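Local coordinates for protein (S)-ureidoglycine aminohydrolase (Escherichia coli, PDB 1RC6) that catalyses the manganese-dependent hydrolysis of (S)-ureidoglycine to (S)-ureidoglycolate and ammonia, a deamination step in anaerobic allantoin degradation, at residues 84-89 and 248-253; 134-137 and 143-146; 169-172 and 178-181. One frame throughout, in Å; residues are numbered along the deposited sequence.

Contact 1: residues 84-89 and 248-253; sequences FLYVIS and SYIYSK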
ATOM      1  N   PHE A  84      -0.232  -8.129  -3.251  1.00 30.78           N
ATOM      2  CA  PHE A  84      -0.405  -7.920  -1.818  1.00 30.49           C
ATOM      3  C   PHE A  84      -1.675  -7.128  -1.561  1.00 33.39           C
ATOM      4  O   PHE A  84      -1.923  -6.109  -2.204  1.00 34.54           O
ATOM      5  CB  PHE A  84       0.810  -7.172  -1.255  1.00 21.90           C
ATOM      6  CG  PHE A  84       0.657  -6.743   0.174  1.00 22.19           C
ATOM      7  CD1 PHE A  84       0.012  -5.559   0.491  1.00 21.30           C
ATOM      8  CD2 PHE A  84       1.145  -7.542   1.212  1.00 22.07           C
ATOM      9  CE1 PHE A  84      -0.154  -5.172   1.819  1.00 21.97           C
ATOM     10  CE2 PHE A  84       0.985  -7.163   2.546  1.00 20.81           C
ATOM     11  CZ  PHE A  84       0.334  -5.978   2.849  1.00 22.00           C
ATOM     12  N   LEU A  85      -2.478  -7.589  -0.614  1.00 30.48           N
ATOM     13  CA  LEU A  85      -3.720  -6.915  -0.282  1.00 30.48           C
ATOM     14  C   LEU A  85      -3.754  -6.566   1.202  1.00 32.58           C
ATOM     15  O   LEU A  85      -3.305  -7.342   2.032  1.00 33.51           O
ATOM     16  CB  LEU A  85      -4.914  -7.815  -0.635  1.00 28.36           C
ATOM     17  CG  LEU A  85      -6.337  -7.332  -0.305  1.00 27.23           C
ATOM     18  CD1 LEU A  85      -7.363  -8.178  -1.044  1.00 23.23           C
ATOM     19  CD2 LEU A  85      -6.570  -7.386   1.186  1.00 24.92           C
ATOM     20  N   TYR A  86      -4.291  -5.393   1.530  1.00 27.54           N
ATOM     21  CA  TYR A  86      -4.391  -4.965   2.914  1.00 27.55           C
ATOM     22  C   TYR A  86      -5.770  -4.372   3.184  1.00 27.33           C
ATOM     23  O   TYR A  86      -6.203  -3.443   2.509  1.00 27.29           O
ATOM     24  CB  TYR A  86      -3.324  -3.925   3.232  1.00 32.37           C
ATOM     25  CG  TYR A  86      -3.446  -3.362   4.620  1.00 31.37           C
ATOM     26  CD1 TYR A  86      -2.798  -3.958   5.692  1.00 30.00           C
ATOM     27  CD2 TYR A  86      -4.264  -2.263   4.875  1.00 32.73           C
ATOM     28  CE1 TYR A  86      -2.960  -3.486   6.990  1.00 29.67           C
ATOM     29  CE2 TYR A  86      -4.439  -1.780   6.168  1.00 32.67           C
ATOM     30  CZ  TYR A  86      -3.786  -2.401   7.224  1.00 31.11           C
ATOM     31  OH  TYR A  86      -4.003  -1.971   8.517  1.00 31.73           O
ATOM     32  N   VAL A  87      -6.460  -4.922   4.175  1.00 37.23           N
ATOM     33  CA  VAL A  87      -7.776  -4.435   4.521  1.00 39.49           C
ATOM     34  C   VAL A  87      -7.655  -3.183   5.363  1.00 40.03           C
ATOM     35  O   VAL A  87      -7.299  -3.239   6.535  1.00 39.95           O
ATOM     36  CB  VAL A  87      -8.587  -5.471   5.313  1.00 36.19           C
ATOM     37  CG1 VAL A  87      -9.944  -4.872   5.685  1.00 36.62           C
ATOM     38  CG2 VAL A  87      -8.757  -6.750   4.486  1.00 38.08           C
ATOM     39  N   ILE A  88      -7.951  -2.050   4.747  1.00 42.20           N
ATOM     40  CA  ILE A  88      -7.893  -0.780   5.435  1.00 40.77           C
ATOM     41  C   ILE A  88      -9.017  -0.723   6.472  1.00 42.26           C
ATOM     42  O   ILE A  88      -8.837  -0.195   7.569  1.00 43.30           O
ATOM     43  CB  ILE A  88      -8.026   0.376   4.418  1.00 31.17           C
ATOM     44  CG1 ILE A  88      -6.814   0.368   3.480  1.00 27.14           C
ATOM     45  CG2 ILE A  88      -8.138   1.704   5.137  1.00 28.73           C
ATOM     46  CD1 ILE A  88      -6.973   1.243   2.261  1.00 24.57           C
ATOM     47  N   SER A  89     -10.166  -1.289   6.129  1.00 37.42           N
ATOM     48  CA  SER A  89     -11.305  -1.298   7.033  1.00 37.01           C
ATOM     49  C   SER A  89     -12.413  -2.204   6.495  1.00 37.97           C
ATOM     50  O   SER A  89     -12.521  -2.416   5.283  1.00 37.12           O
ATOM     51  CB  SER A  89     -11.860   0.103   7.174  1.00 30.88           C
ATOM     52  OG  SER A  89     -12.525   0.460   5.978  1.00 35.74           O
ATOM     53  N   SER A 248      -0.353   6.942  11.366  1.00 56.99           N
ATOM     54  CA  SER A 248       0.191   5.703  10.816  1.00 55.26           C
ATOM     55  C   SER A 248      -0.069   5.521   9.325  1.00 54.50           C
ATOM     56  O   SER A 248      -1.146   5.847   8.822  1.00 55.64           O
ATOM     57  CB  SER A 248      -0.373   4.488  11.555  1.00 52.95           C
ATOM     58  OG  SER A 248      -1.712   4.233  11.175  1.00 49.70           O
ATOM     59  N   TYR A 249       0.924   4.986   8.623  1.00 60.76           N
ATOM     60  CA  TYR A 249       0.790   4.732   7.198  1.00 55.85           C
ATOM     61  C   TYR A 249       1.463   3.433   6.768  1.00 54.23           C
ATOM     62  O   TYR A 249       2.443   2.994   7.370  1.00 53.49           O
ATOM     63  CB  TYR A 249       1.356   5.895   6.383  1.00 42.91           C
ATOM     64  CG  TYR A 249       2.835   6.131   6.544  1.00 39.80           C
ATOM     65  CD1 TYR A 249       3.328   6.973   7.542  1.00 39.45           C
ATOM     66  CD2 TYR A 249       3.745   5.554   5.660  1.00 40.70           C
ATOM     67  CE1 TYR A 249       4.707   7.245   7.649  1.00 38.27           C
ATOM     68  CE2 TYR A 249       5.120   5.810   5.758  1.00 39.16           C
ATOM     69  CZ  TYR A 249       5.589   6.656   6.750  1.00 39.02           C
ATOM     70  OH  TYR A 249       6.937   6.902   6.825  1.00 39.59           O
ATOM     71  N   ILE A 250       0.920   2.820   5.720  1.00 43.09           N
ATOM     72  CA  ILE A 250       1.453   1.577   5.195  1.00 36.47           C
ATOM     73  C   ILE A 250       2.248   1.915   3.951  1.00 35.54           C
ATOM     74  O   ILE A 250       1.893   2.836   3.226  1.00 35.93           O
ATOM     75  CB  ILE A 250       0.314   0.606   4.845  1.00 30.47           C
ATOM     76  CG1 ILE A 250       0.890  -0.730   4.372  1.00 25.13           C
ATOM     77  CG2 ILE A 250      -0.610   1.238   3.794  1.00 26.28           C
ATOM     78  CD1 ILE A 250      -0.143  -1.823   4.287  1.00 21.83           C
ATOM     79  N   TYR A 251       3.328   1.184   3.702  1.00 31.86           N
ATOM     80  CA  TYR A 251       4.136   1.467   2.531  1.00 30.22           C
ATOM     81  C   TYR A 251       4.966   0.299   2.036  1.00 28.80           C
ATOM     82  O   TYR A 251       5.461  -0.511   2.820  1.00 29.37           O
ATOM     83  CB  TYR A 251       5.061   2.658   2.800  1.00 29.48           C
ATOM     84  CG  TYR A 251       6.242   2.351   3.691  1.00 28.67           C
ATOM     85  CD1 TYR A 251       6.136   2.427   5.088  1.00 29.05           C
ATOM     86  CD2 TYR A 251       7.477   1.998   3.139  1.00 27.38           C
ATOM     87  CE1 TYR A 251       7.237   2.164   5.913  1.00 26.91           C
ATOM     88  CE2 TYR A 251       8.586   1.730   3.959  1.00 27.85           C
ATOM     89  CZ  TYR A 251       8.455   1.815   5.339  1.00 27.97           C
ATOM     90  OH  TYR A 251       9.546   1.535   6.134  1.00 30.23           O
ATOM     91  N   SER A 252       5.133   0.246   0.721  1.00 19.06           N
ATOM     92  CA  SER A 252       5.892  -0.799   0.067  1.00 22.86           C
ATOM     93  C   SER A 252       7.372  -0.463  -0.013  1.00 24.54           C
ATOM     94  O   SER A 252       7.781   0.658   0.246  1.00 26.18           O
ATOM     95  CB  SER A 252       5.339  -1.036  -1.329  1.00 40.23           C
ATOM     96  OG  SER A 252       5.233   0.178  -2.045  1.00 41.74           O
ATOM     97  N   LYS A 253       8.168  -1.454  -0.391  1.00 31.04           N
ATOM     98  CA  LYS A 253       9.609  -1.312  -0.483  1.00 35.56           C
ATOM     99  C   LYS A 253      10.176  -2.564  -1.134  1.00 32.56           C
ATOM    100  O   LYS A 253       9.963  -3.659  -0.642  1.00 36.70           O
ATOM    101  CB  LYS A 253      10.172  -1.166   0.933  1.00 55.26           C
ATOM    102  CG  LYS A 253      11.611  -1.611   1.114  1.00 73.17           C
ATOM    103  CD  LYS A 253      11.919  -1.902   2.588  1.00 85.58           C
ATOM    104  CE  LYS A 253      13.409  -2.174   2.831  1.00 92.71           C
ATOM    105  NZ  LYS A 253      14.281  -0.975   2.597  1.00 94.68           N
TER
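Ile250 reaches across to strand 81-89 with a single atom, its terminal methyl CD1, which lies over one face of the Tyr86 ring. The evidence for a CH-pi contact is direct: CD1 sits 4.0 Å from the ring centroid of Tyr86, with the line between them 27° off the ring normal. It stands 3.6 Å above the plane and is displaced toward the rim at the CG end, so that Tyr86 CG and CD1 are each 3.7 Å from Ile250 CD1. The same methyl also meets Phe84, where CE1 is 4.2 Å from Ile250 CD1 and the approach is oblique. The extension of Ile250 explains this reach, because CG1 is anti to the backbone N (chi1 -177°) and chi2 is also near trans. Phe84 and Tyr86, two residues apart on one strand, present their rings on the same side, and the methyl meets both. No hydrogen bond joins the segments, and the CA atoms of Tyr86 and Ile250 are 9.1 Å apart, a separation of facing sheets and not of paired strands. The architecture is that of a bicupin: strand 81-89 belongs to the sheet of the N-terminal cupin, strand 247-254 to that of the C-terminal one, and the apolar contact is buried between them. In the second shell, Ile88 CG1 lies at the edge of the Tyr86 ring, in its plane. Ile88 and Ser89 share Gln128 as partner on the neighbouring strand, a classic beta bulge at the bend. Backbone bonds to Tyr132 and Phe130 hold Phe84 and Tyr86 in their sheet. On strand 247-254, Tyr249 and Lys253, probable substrate-binding residues, project from the face opposite to Ile250, and Ser252 O accepts a hydrogen bond from the probable manganese ligand His202.

Contact 2: residues 134-137 and 143-146; sequences RRYV and APWL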
ATOM      1  N   ARG A 134       3.569  -6.192  -8.465  1.00 24.17           N
ATOM      2  CA  ARG A 134       4.839  -5.894  -9.127  1.00 26.86           C
ATOM      3  C   ARG A 134       5.314  -7.167  -9.814  1.00 29.38           C
ATOM      4  O   ARG A 134       4.799  -8.251  -9.548  1.00 30.12           O
ATOM      5  CB  ARG A 134       5.907  -5.431  -8.128  1.00 26.25           C
ATOM      6  CG  ARG A 134       6.460  -6.519  -7.253  1.00 24.33           C
ATOM      7  CD  ARG A 134       7.539  -6.012  -6.311  1.00 28.32           C
ATOM      8  NE  ARG A 134       8.717  -5.510  -7.017  1.00 29.27           N
ATOM      9  CZ  ARG A 134       9.054  -4.222  -7.071  1.00 29.89           C
ATOM     10  NH1 ARG A 134       8.304  -3.307  -6.458  1.00 30.50           N
ATOM     11  NH2 ARG A 134      10.128  -3.843  -7.748  1.00 25.10           N
ATOM     12  N   ARG A 135       6.283  -7.031 -10.708  1.00 38.58           N
ATOM     13  CA  ARG A 135       6.815  -8.182 -11.404  1.00 44.15           C
ATOM     14  C   ARG A 135       7.924  -8.780 -10.536  1.00 42.02           C
ATOM     15  O   ARG A 135       8.965  -8.159 -10.301  1.00 45.46           O
ATOM     16  CB  ARG A 135       7.332  -7.768 -12.784  1.00 45.99           C
ATOM     17  CG  ARG A 135       7.809  -8.922 -13.646  1.00 62.75           C
ATOM     18  CD  ARG A 135       7.446  -8.692 -15.108  1.00 76.83           C
ATOM     19  NE  ARG A 135       7.949  -7.420 -15.634  1.00 85.25           N
ATOM     20  CZ  ARG A 135       7.677  -6.946 -16.849  1.00 87.71           C
ATOM     21  NH1 ARG A 135       6.901  -7.634 -17.679  1.00 87.63           N
ATOM     22  NH2 ARG A 135       8.176  -5.779 -17.237  1.00 87.83           N
ATOM     23  N   TYR A 136       7.679  -9.984 -10.040  1.00 36.50           N
ATOM     24  CA  TYR A 136       8.633 -10.668  -9.184  1.00 33.00           C
ATOM     25  C   TYR A 136       9.987 -11.003  -9.821  1.00 32.20           C
ATOM     26  O   TYR A 136      10.067 -11.373 -10.996  1.00 31.04           O
ATOM     27  CB  TYR A 136       8.004 -11.944  -8.645  1.00 31.72           C
ATOM     28  CG  TYR A 136       8.954 -12.771  -7.824  1.00 27.93           C
ATOM     29  CD1 TYR A 136       9.603 -13.875  -8.376  1.00 26.34           C
ATOM     30  CD2 TYR A 136       9.229 -12.433  -6.506  1.00 26.12           C
ATOM     31  CE1 TYR A 136      10.508 -14.622  -7.626  1.00 27.44           C
ATOM     32  CE2 TYR A 136      10.134 -13.170  -5.741  1.00 26.54           C
ATOM     33  CZ  TYR A 136      10.770 -14.261  -6.304  1.00 27.85           C
ATOM     34  OH  TYR A 136      11.660 -14.991  -5.542  1.00 30.21           O
ATOM     35  N   VAL A 137      11.052 -10.877  -9.034  1.00 27.32           N
ATOM     36  CA  VAL A 137      12.385 -11.180  -9.536  1.00 26.77           C
ATOM     37  C   VAL A 137      12.972 -12.410  -8.862  1.00 29.38           C
ATOM     38  O   VAL A 137      13.383 -12.378  -7.696  1.00 27.35           O
ATOM     39  CB  VAL A 137      13.342 -10.009  -9.348  1.00 26.54           C
ATOM     40  CG1 VAL A 137      14.738 -10.430  -9.758  1.00 23.82           C
ATOM     41  CG2 VAL A 137      12.882  -8.841 -10.186  1.00 21.93           C
ATOM     42  N   ALA A 143      12.520 -18.971  -3.408  1.00 39.16           N
ATOM     43  CA  ALA A 143      11.165 -18.776  -3.893  1.00 37.42           C
ATOM     44  C   ALA A 143      10.315 -18.241  -2.746  1.00 36.28           C
ATOM     45  O   ALA A 143      10.500 -18.633  -1.599  1.00 36.60           O
ATOM     46  CB  ALA A 143      10.603 -20.090  -4.412  1.00 31.90           C
ATOM     47  N   PRO A 144       9.382 -17.323  -3.044  1.00 34.88           N
ATOM     48  CA  PRO A 144       8.522 -16.752  -2.006  1.00 31.31           C
ATOM     49  C   PRO A 144       7.326 -17.671  -1.780  1.00 31.42           C
ATOM     50  O   PRO A 144       7.229 -18.730  -2.395  1.00 32.04           O
ATOM     51  CB  PRO A 144       8.124 -15.418  -2.604  1.00 27.25           C
ATOM     52  CG  PRO A 144       7.908 -15.800  -4.044  1.00 29.66           C
ATOM     53  CD  PRO A 144       9.085 -16.726  -4.361  1.00 29.66           C
ATOM     54  N   TRP A 145       6.418 -17.267  -0.903  1.00 31.55           N
ATOM     55  CA  TRP A 145       5.239 -18.079  -0.635  1.00 30.13           C
ATOM     56  C   TRP A 145       4.089 -17.274  -0.027  1.00 30.40           C
ATOM     57  O   TRP A 145       4.292 -16.205   0.552  1.00 28.98           O
ATOM     58  CB  TRP A 145       5.602 -19.238   0.290  1.00 26.56           C
ATOM     59  CG  TRP A 145       6.189 -18.796   1.576  1.00 25.65           C
ATOM     60  CD1 TRP A 145       5.518 -18.458   2.720  1.00 23.38           C
ATOM     61  CD2 TRP A 145       7.584 -18.601   1.849  1.00 24.71           C
ATOM     62  NE1 TRP A 145       6.414 -18.065   3.692  1.00 23.07           N
ATOM     63  CE2 TRP A 145       7.688 -18.143   3.187  1.00 23.20           C
ATOM     64  CE3 TRP A 145       8.754 -18.767   1.089  1.00 23.62           C
ATOM     65  CZ2 TRP A 145       8.924 -17.851   3.791  1.00 22.73           C
ATOM     66  CZ3 TRP A 145       9.982 -18.478   1.683  1.00 25.58           C
ATOM     67  CH2 TRP A 145      10.057 -18.024   3.028  1.00 25.36           C
ATOM     68  N   LEU A 146       2.882 -17.812  -0.172  1.00 29.52           N
ATOM     69  CA  LEU A 146       1.679 -17.179   0.339  1.00 27.56           C
ATOM     70  C   LEU A 146       1.847 -16.840   1.807  1.00 27.29           C
ATOM     71  O   LEU A 146       2.319 -17.655   2.590  1.00 28.33           O
ATOM     72  CB  LEU A 146       0.494 -18.132   0.137  1.00 26.29           C
ATOM     73  CG  LEU A 146      -0.926 -18.021   0.729  1.00 24.66           C
ATOM     74  CD1 LEU A 146      -1.028 -16.999   1.836  1.00 25.13           C
ATOM     75  CD2 LEU A 146      -1.881 -17.700  -0.382  1.00 22.71           C
TER
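Tyr136 points the phenol end of its ring at the pyrrolidine of Pro144, and nearly all of the contact lies between these two side chains. They arrive from opposite directions. Pro144 CD lies beside the hydroxyl end, 3.3 Å from Tyr136 OH and 3.6 Å from Tyr136 CZ, while Pro144 CG lies above the CE2 side of the ring, 3.8 Å from Tyr136 CE2. Measured to the centroid of the Tyr136 ring, Pro144 CG is at 4.3 Å and 29° off the normal, which makes it an off-centre CH-pi contact; CD itself approaches obliquely. The tyrosine conformation accounts for this placement. With CG anti to the backbone N (chi1 176°), the ring extends from the end of strand 127-135 toward the returning chain, and chi2 of -99° sets its plane nearly perpendicular to the CA-CB-CG plane. Ala143 adds a marginal contact through its backbone, its CA lying 4.2 Å from Tyr136 OH. The phenol oxygen makes no hydrogen bond across the two segments; its main partner is Gly176 O, supplemented by a weak bond from Arg257 NH1. Pro112 and Tyr110 also touch Pro144, and Pro113 and Glu82 touch Tyr136, so the pair rests against strands 81-89 and 107-111 and the loop that follows the latter. Nearby, Trp145 meets Phe177 edge-to-face. The arrangement is a proline-aromatic contact at the protein surface, away from the metal and substrate sites. It draws together the two ends of the connection that leaves strand 127-135 of the N-terminal cupin and passes beyond two intervening strands to reach edge strand 147-150 of the same antiparallel sheet.

Contact 3: residues 169-172 and 178-181; sequences DFLP and DMNM
Met181 O lies at the edge of the Phe170 ring, close to the ring plane, with Phe170 CD2 3.2 Å from that oxygen; beyond the two segments, the ring also meets Tyr108 edge-to-face. This is the loop end of a beta-hairpin at the margin of the C-terminal cupin sheet, where outermost strand 166-169 gives way to a loop and the chain returns as strand 179-186. The 169-172 and 179-181 paths run 144° apart, consistent with an antiparallel return that is no longer strictly aligned. One backbone bond joins them: Phe170 N donates to Met181 O at 3.0 Å with an N-H...O angle of 160°, so the carbonyl takes this N-H and borders the ring of the same residue. Beside this bond, Phe170 CB packs on Met181 CB at 3.9 Å. The rest of the Met181 side chain departs from the loop: CG lies anti to the carbonyl carbon (chi1 -66°), and the chain bends again at chi2 and chi3 to touch Phe84 and Phe130 of the facing sheet. Asn180, whose backbone pairs with Lys253, extends its side chain alongside the main chain of Leu171, the two CA atoms being 5.5 Å apart. Leu171 turns toward the returning strand, and its CD2 branch ends 4.3 Å from Met179 SD.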
ATOM      1  N   ASP A 169       6.731  -5.277  10.052  1.00 38.88           N
ATOM      2  CA  ASP A 169       7.220  -5.931   8.849  1.00 39.61           C
ATOM      3  C   ASP A 169       6.182  -6.993   8.502  1.00 37.90           C
ATOM      4  O   ASP A 169       5.935  -7.918   9.276  1.00 41.05           O
ATOM      5  CB  ASP A 169       8.583  -6.571   9.086  1.00 53.88           C
ATOM      6  CG  ASP A 169       9.647  -5.557   9.441  1.00 58.75           C
ATOM      7  OD1 ASP A 169       9.364  -4.344   9.318  1.00 61.12           O
ATOM      8  OD2 ASP A 169      10.764  -5.976   9.834  1.00 63.33           O
ATOM      9  N   PHE A 170       5.571  -6.846   7.332  1.00 38.70           N
ATOM     10  CA  PHE A 170       4.526  -7.749   6.883  1.00 34.82           C
ATOM     11  C   PHE A 170       4.975  -9.054   6.273  1.00 32.69           C
ATOM     12  O   PHE A 170       4.263 -10.043   6.352  1.00 31.85           O
ATOM     13  CB  PHE A 170       3.655  -7.034   5.863  1.00 34.35           C
ATOM     14  CG  PHE A 170       2.582  -6.202   6.466  1.00 31.37           C
ATOM     15  CD1 PHE A 170       1.327  -6.731   6.690  1.00 29.13           C
ATOM     16  CD2 PHE A 170       2.825  -4.880   6.814  1.00 32.99           C
ATOM     17  CE1 PHE A 170       0.319  -5.951   7.254  1.00 29.59           C
ATOM     18  CE2 PHE A 170       1.821  -4.092   7.381  1.00 32.58           C
ATOM     19  CZ  PHE A 170       0.566  -4.632   7.602  1.00 26.99           C
ATOM     20  N   LEU A 171       6.149  -9.058   5.660  1.00 28.19           N
ATOM     21  CA  LEU A 171       6.631 -10.243   4.975  1.00 29.50           C
ATOM     22  C   LEU A 171       7.945 -10.781   5.488  1.00 31.48           C
ATOM     23  O   LEU A 171       8.668 -10.109   6.202  1.00 30.56           O
ATOM     24  CB  LEU A 171       6.758  -9.928   3.475  1.00 32.23           C
ATOM     25  CG  LEU A 171       5.550 -10.101   2.540  1.00 31.38           C
ATOM     26  CD1 LEU A 171       4.236  -9.847   3.265  1.00 29.08           C
ATOM     27  CD2 LEU A 171       5.709  -9.178   1.349  1.00 31.21           C
ATOM     28  N   PRO A 172       8.270 -12.029   5.133  1.00 39.49           N
ATOM     29  CA  PRO A 172       9.531 -12.632   5.578  1.00 43.05           C
ATOM     30  C   PRO A 172      10.698 -11.864   4.945  1.00 44.18           C
ATOM     31  O   PRO A 172      10.553 -11.311   3.860  1.00 42.58           O
ATOM     32  CB  PRO A 172       9.428 -14.070   5.050  1.00 23.68           C
ATOM     33  CG  PRO A 172       7.963 -14.324   5.017  1.00 22.18           C
ATOM     34  CD  PRO A 172       7.409 -13.031   4.476  1.00 24.25           C
ATOM     35  N   ASP A 178      11.376 -10.523  -2.641  1.00 31.74           N
ATOM     36  CA  ASP A 178      12.057  -9.416  -3.277  1.00 30.22           C
ATOM     37  C   ASP A 178      11.356  -8.096  -2.936  1.00 29.27           C
ATOM     38  O   ASP A 178      11.544  -7.092  -3.615  1.00 28.62           O
ATOM     39  CB  ASP A 178      12.078  -9.633  -4.789  1.00 31.02           C
ATOM     40  CG  ASP A 178      10.700  -9.532  -5.412  1.00 31.25           C
ATOM     41  OD1 ASP A 178       9.705  -9.425  -4.664  1.00 31.73           O
ATOM     42  OD2 ASP A 178      10.617  -9.567  -6.661  1.00 33.11           O
ATOM     43  N   MET A 179      10.542  -8.102  -1.884  1.00 28.21           N
ATOM     44  CA  MET A 179       9.837  -6.894  -1.474  1.00 28.80           C
ATOM     45  C   MET A 179       9.331  -7.063  -0.062  1.00 29.53           C
ATOM     46  O   MET A 179       9.501  -8.113   0.542  1.00 29.80           O
ATOM     47  CB  MET A 179       8.638  -6.629  -2.381  1.00 33.91           C
ATOM     48  CG  MET A 179       7.662  -7.772  -2.384  1.00 34.67           C
ATOM     49  SD  MET A 179       5.949  -7.265  -2.548  1.00 37.45           S
ATOM     50  CE  MET A 179       5.734  -7.504  -4.169  1.00 34.26           C
ATOM     51  N   ASN A 180       8.714  -6.013   0.461  1.00 39.17           N
ATOM     52  CA  ASN A 180       8.145  -6.062   1.791  1.00 38.85           C
ATOM     53  C   ASN A 180       7.201  -4.885   1.972  1.00 39.69           C
ATOM     54  O   ASN A 180       7.337  -3.873   1.297  1.00 42.01           O
ATOM     55  CB  ASN A 180       9.243  -6.035   2.844  1.00 31.59           C
ATOM     56  CG  ASN A 180       8.837  -6.749   4.130  1.00 34.30           C
ATOM     57  OD1 ASN A 180       9.687  -7.188   4.904  1.00 35.20           O
ATOM     58  ND2 ASN A 180       7.540  -6.859   4.364  1.00 33.29           N
ATOM     59  N   MET A 181       6.219  -5.043   2.851  1.00 29.23           N
ATOM     60  CA  MET A 181       5.257  -3.989   3.140  1.00 30.53           C
ATOM     61  C   MET A 181       5.462  -3.626   4.608  1.00 31.91           C
ATOM     62  O   MET A 181       5.698  -4.502   5.441  1.00 33.80           O
ATOM     63  CB  MET A 181       3.815  -4.480   2.928  1.00 35.43           C
ATOM     64  CG  MET A 181       3.412  -4.819   1.492  1.00 35.19           C
ATOM     65  SD  MET A 181       3.265  -3.405   0.351  1.00 36.32           S
ATOM     66  CE  MET A 181       2.716  -2.142   1.455  1.00 37.49           C
TER

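From the N terminus, the chain first passes through 84-89, which opens the long loop that contact 1 closes only at 248-253, near the C-terminal end. Both other contacts nest inside it, in series and without crossing: contact 2 closes within the N-terminal cupin before contact 3 opens at the start of the C-terminal one. Contact 1 joins the facing sheets of the two cupins. Contact 3 touches it directly, since strands 179-186 and 247-254 are neighbours in one sheet and Met181 CE lies 3.4 Å from Tyr251 C. Contacts 2 and 3 meet through Val137 N and Asp178 OD2, a probable hydrogen bond of 2.7 Å between the cupins.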